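Local coordinates for protein type I modular polyketide synthase (Streptomyces albus subsp. albus, PDB 6IYR) that probably selects an extender unit, probably methylmalonyl-coenzyme A, and transfers its acyl group during salinomycin polyketide assembly, as the acyltransferase domain of module 8, at residues 33-43 / 143-155. Numbering follows the deposited sequence.
Sequences PAALTSALIPW and AVELLDSSPVFAS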
loop_
_atom_site.group_PDB
_atom_site.type_symbol
_atom_site.label_atom_id
_atom_site.label_comp_id
_atom_site.label_asym_id
_atom_site.label_seq_id
_atom_site.Cartn_x
_atom_site.Cartn_y
_atom_site.Cartn_z
ATOM N N PRO A 33 -17.307 4.273 -15.379
ATOM C CA PRO A 33 -17.483 4.242 -13.921
ATOM C C PRO A 33 -16.575 5.235 -13.192
ATOM O O PRO A 33 -15.408 5.417 -13.566
ATOM C CB PRO A 33 -17.115 2.801 -13.555
ATOM C CG PRO A 33 -16.118 2.400 -14.587
ATOM C CD PRO A 33 -16.396 3.205 -15.837
ATOM N N ALA A 34 -17.123 5.900 -12.178
ATOM C CA ALA A 34 -16.348 6.835 -11.380
ATOM C C ALA A 34 -15.271 6.095 -10.588
ATOM O O ALA A 34 -15.490 4.994 -10.065
ATOM C CB ALA A 34 -17.264 7.599 -10.438
ATOM N N ALA A 35 -14.139 6.740 -10.416
ATOM C CA ALA A 35 -13.157 6.242 -9.463
ATOM C C ALA A 35 -13.699 6.313 -8.032
ATOM O O ALA A 35 -13.637 5.329 -7.276
ATOM C CB ALA A 35 -11.877 7.045 -9.578
ATOM N N LEU A 36 -14.149 7.502 -7.630
ATOM C CA LEU A 36 -14.891 7.622 -6.395
ATOM C C LEU A 36 -16.153 8.415 -6.627
ATOM O O LEU A 36 -16.173 9.390 -7.375
ATOM C CB LEU A 36 -14.096 8.361 -5.327
ATOM C CG LEU A 36 -12.864 7.666 -4.780
ATOM C CD1 LEU A 36 -12.007 8.667 -4.019
ATOM C CD2 LEU A 36 -13.286 6.512 -3.887
ATOM N N THR A 37 -17.103 8.163 -5.763
ATOM C CA THR A 37 -18.325 8.892 -5.787
ATOM C C THR A 37 -18.676 9.227 -4.344
ATOM O O THR A 37 -18.798 8.337 -3.506
ATOM C CB THR A 37 -19.400 8.054 -6.478
ATOM O OG1 THR A 37 -20.327 8.928 -7.114
ATOM C CG2 THR A 37 -20.106 7.162 -5.480
ATOM N N SER A 38 -18.662 10.517 -4.025
ATOM C CA SER A 38 -18.739 10.948 -2.635
ATOM C C SER A 38 -19.467 12.283 -2.479
ATOM O O SER A 38 -19.497 13.096 -3.408
ATOM C CB SER A 38 -17.351 11.109 -2.044
ATOM O OG SER A 38 -17.472 11.460 -0.684
ATOM N N ALA A 39 -19.991 12.498 -1.271
ATOM C CA ALA A 39 -20.580 13.781 -0.836
ATOM C C ALA A 39 -19.512 14.769 -0.413
ATOM O O ALA A 39 -19.765 15.965 -0.371
ATOM C CB ALA A 39 -21.510 13.541 0.336
ATOM N N LEU A 40 -18.349 14.244 -0.019
ATOM C CA LEU A 40 -17.117 15.033 0.145
ATOM C C LEU A 40 -16.579 15.446 -1.206
ATOM O O LEU A 40 -16.276 14.596 -2.042
ATOM C CB LEU A 40 -16.050 14.195 0.822
ATOM C CG LEU A 40 -15.651 14.395 2.264
ATOM C CD1 LEU A 40 -14.235 13.858 2.419
ATOM C CD2 LEU A 40 -15.716 15.847 2.687
ATOM N N ILE A 41 -16.480 16.758 -1.418
ATOM C CA ILE A 41 -16.048 17.326 -2.682
ATOM C C ILE A 41 -14.707 18.072 -2.542
ATOM O O ILE A 41 -14.501 18.829 -1.602
ATOM C CB ILE A 41 -17.134 18.268 -3.218
ATOM C CG1 ILE A 41 -18.383 17.466 -3.564
ATOM C CG2 ILE A 41 -16.673 18.994 -4.463
ATOM C CD1 ILE A 41 -19.644 18.303 -3.520
ATOM N N PRO A 42 -13.783 17.842 -3.485
ATOM C CA PRO A 42 -12.478 18.466 -3.402
ATOM C C PRO A 42 -12.465 19.792 -4.143
ATOM O O PRO A 42 -12.931 19.853 -5.278
ATOM C CB PRO A 42 -11.571 17.460 -4.130
ATOM C CG PRO A 42 -12.465 16.832 -5.131
ATOM C CD PRO A 42 -13.795 16.727 -4.448
ATOM N N TRP A 43 -11.895 20.829 -3.527
ATOM C CA TRP A 43 -11.559 22.019 -4.269
ATOM C C TRP A 43 -10.071 22.100 -4.260
ATOM O O TRP A 43 -9.452 22.026 -3.185
ATOM C CB TRP A 43 -12.118 23.278 -3.589
ATOM C CG TRP A 43 -13.606 23.447 -3.654
ATOM C CD1 TRP A 43 -14.521 22.589 -4.177
ATOM C CD2 TRP A 43 -14.353 24.557 -3.113
ATOM N NE1 TRP A 43 -15.810 23.105 -4.009
ATOM C CE2 TRP A 43 -15.717 24.300 -3.337
ATOM C CE3 TRP A 43 -13.987 25.747 -2.480
ATOM C CZ2 TRP A 43 -16.715 25.190 -2.937
ATOM C CZ3 TRP A 43 -14.986 26.613 -2.046
ATOM C CH2 TRP A 43 -16.327 26.326 -2.271
ATOM N N ALA A 143 -12.107 -1.509 3.850
ATOM C CA ALA A 143 -12.529 -1.136 2.485
ATOM C C ALA A 143 -13.986 -1.408 2.179
ATOM O O ALA A 143 -14.421 -1.209 1.056
ATOM C CB ALA A 143 -11.654 -1.814 1.429
ATOM N N VAL A 144 -14.747 -1.888 3.141
ATOM C CA VAL A 144 -16.102 -2.297 2.802
ATOM C C VAL A 144 -16.955 -1.033 2.538
ATOM O O VAL A 144 -17.799 -1.042 1.667
ATOM C CB VAL A 144 -16.711 -3.207 3.892
ATOM C CG1 VAL A 144 -16.063 -2.929 5.223
ATOM C CG2 VAL A 144 -18.215 -3.031 4.003
ATOM N N GLU A 145 -16.617 0.080 3.181
ATOM C CA GLU A 145 -17.295 1.361 2.907
ATOM C C GLU A 145 -17.087 1.772 1.458
ATOM O O GLU A 145 -17.972 2.337 0.834
ATOM C CB GLU A 145 -16.787 2.475 3.829
ATOM C CG GLU A 145 -16.967 2.249 5.335
ATOM C CD GLU A 145 -16.117 3.205 6.206
ATOM O OE1 GLU A 145 -15.046 2.751 6.794
ATOM O OE2 GLU A 145 -16.549 4.407 6.317
ATOM N N LEU A 146 -15.947 1.404 0.879
ATOM C CA LEU A 146 -15.654 1.796 -0.488
ATOM C C LEU A 146 -16.556 1.112 -1.479
ATOM O O LEU A 146 -16.730 1.570 -2.594
ATOM C CB LEU A 146 -14.217 1.461 -0.826
ATOM C CG LEU A 146 -13.177 2.542 -0.967
ATOM C CD1 LEU A 146 -11.975 1.889 -1.626
ATOM C CD2 LEU A 146 -13.631 3.784 -1.732
ATOM N N LEU A 147 -16.980 -0.088 -1.141
ATOM C CA LEU A 147 -17.877 -0.795 -2.000
ATOM C C LEU A 147 -18.972 0.141 -2.473
ATOM O O LEU A 147 -19.420 0.034 -3.604
ATOM C CB LEU A 147 -18.483 -1.981 -1.264
ATOM C CG LEU A 147 -17.833 -3.322 -1.599
ATOM C CD1 LEU A 147 -16.489 -3.127 -2.256
ATOM C CD2 LEU A 147 -17.710 -4.212 -0.378
ATOM N N ASP A 148 -19.394 1.071 -1.622
ATOM C CA ASP A 148 -20.549 1.911 -1.967
ATOM C C ASP A 148 -20.171 3.205 -2.634
ATOM O O ASP A 148 -20.935 3.756 -3.408
ATOM C CB ASP A 148 -21.426 2.157 -0.762
ATOM C CG ASP A 148 -22.543 1.150 -0.672
ATOM O OD1 ASP A 148 -22.255 -0.067 -0.726
ATOM O OD2 ASP A 148 -23.718 1.568 -0.679
ATOM N N SER A 149 -18.931 3.619 -2.456
ATOM C CA SER A 149 -18.524 4.924 -2.933
ATOM C C SER A 149 -17.606 4.831 -4.144
ATOM O O SER A 149 -16.964 5.822 -4.500
ATOM C CB SER A 149 -17.815 5.713 -1.820
ATOM O OG SER A 149 -17.919 5.079 -0.566
ATOM N N SER A 150 -17.459 3.633 -4.710
ATOM C CA SER A 150 -16.509 3.433 -5.787
ATOM C C SER A 150 -16.928 2.264 -6.648
ATOM O O SER A 150 -16.705 1.109 -6.275
ATOM C CB SER A 150 -15.112 3.170 -5.234
ATOM O OG SER A 150 -14.226 2.884 -6.298
ATOM N N PRO A 151 -17.567 2.550 -7.792
ATOM C CA PRO A 151 -17.891 1.524 -8.755
ATOM C C PRO A 151 -16.658 0.735 -9.192
ATOM O O PRO A 151 -16.748 -0.458 -9.392
ATOM C CB PRO A 151 -18.419 2.327 -9.943
ATOM C CG PRO A 151 -18.971 3.558 -9.325
ATOM C CD PRO A 151 -18.004 3.880 -8.245
ATOM N N VAL A 152 -15.521 1.402 -9.330
ATOM C CA VAL A 152 -14.293 0.728 -9.767
ATOM C C VAL A 152 -13.787 -0.277 -8.720
ATOM O O VAL A 152 -13.513 -1.438 -9.034
ATOM C CB VAL A 152 -13.190 1.755 -10.041
ATOM C CG1 VAL A 152 -11.857 1.070 -10.310
ATOM C CG2 VAL A 152 -13.594 2.627 -11.209
ATOM N N PHE A 153 -13.778 0.135 -7.455
ATOM C CA PHE A 153 -13.512 -0.806 -6.359
ATOM C C PHE A 153 -14.444 -1.963 -6.356
ATOM O O PHE A 153 -14.013 -3.113 -6.258
ATOM C CB PHE A 153 -13.545 -0.141 -4.997
ATOM C CG PHE A 153 -12.944 -0.990 -3.926
ATOM C CD1 PHE A 153 -11.565 -1.254 -3.921
ATOM C CD2 PHE A 153 -13.748 -1.699 -3.077
ATOM C CE1 PHE A 153 -11.005 -2.081 -2.951
ATOM C CE2 PHE A 153 -13.202 -2.516 -2.084
ATOM C CZ PHE A 153 -11.842 -2.747 -2.055
ATOM N N ALA A 154 -15.728 -1.691 -6.518
ATOM C CA ALA A 154 -16.692 -2.738 -6.305
ATOM C C ALA A 154 -16.562 -3.760 -7.411
ATOM O O ALA A 154 -16.827 -4.953 -7.218
ATOM C CB ALA A 154 -18.101 -2.186 -6.266
ATOM N N SER A 155 -16.195 -3.313 -8.593
ATOM C CA SER A 155 -16.250 -4.246 -9.691
ATOM C C SER A 155 -14.926 -5.028 -9.800
ATOM O O SER A 155 -14.926 -6.210 -10.108
ATOM C CB SER A 155 -16.622 -3.527 -10.980
ATOM O OG SER A 155 -15.543 -3.536 -11.869
#
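With OG turned opposite its backbone N (chi1 176°), Ser150 meets Ala35, while Leu36, whose CG stands beside its own N, places CD2 against Leu146 CD2. The motif is an N-cap that also holds the carbonyl just before strand 36-37: Ser150 precedes the helix beginning at Pro151 and uses one hydroxyl twice. As acceptor it caps the helix, accepting from Phe153 N, 3.0 Å from Ser150 OG, in a nearly straight bond of 164°. As donor it gives its proton to Ala35 O, with OG 2.7 Å from that oxygen and only 21° from the carbonyl plane. Donating and accepting together fix the rotation of this buried hydroxyl.

At Ser149, the residue before the cap, the backbone takes over. Thr37 N bonds to Ser149 O at 2.7 Å, and Leu36 CA adds a CA-H...O contact to the same oxygen. Thr37 CG2 rests against this carbonyl too.

Pro151 and Val152, in the first turn of the helix, press on the residues before the strand. Pro151 CD and Val152 CG2 both touch Ala34 O, and Pro33 CB meets Pro151 CB at 3.9 Å. The contact thus joins strand 36-37, paired in parallel with 453-454 through Arg454, and the residues before it to helix 151-164 and the turn before that helix; from here the chain leaves for the antiparallel sheet containing 41-47. Leu438 and Phe434 of helix 431-443 touch Leu36 and Leu146 respectively, whose methyls pack tightly, Leu36 CD2 lying 3.5 Å from Leu146 CD2.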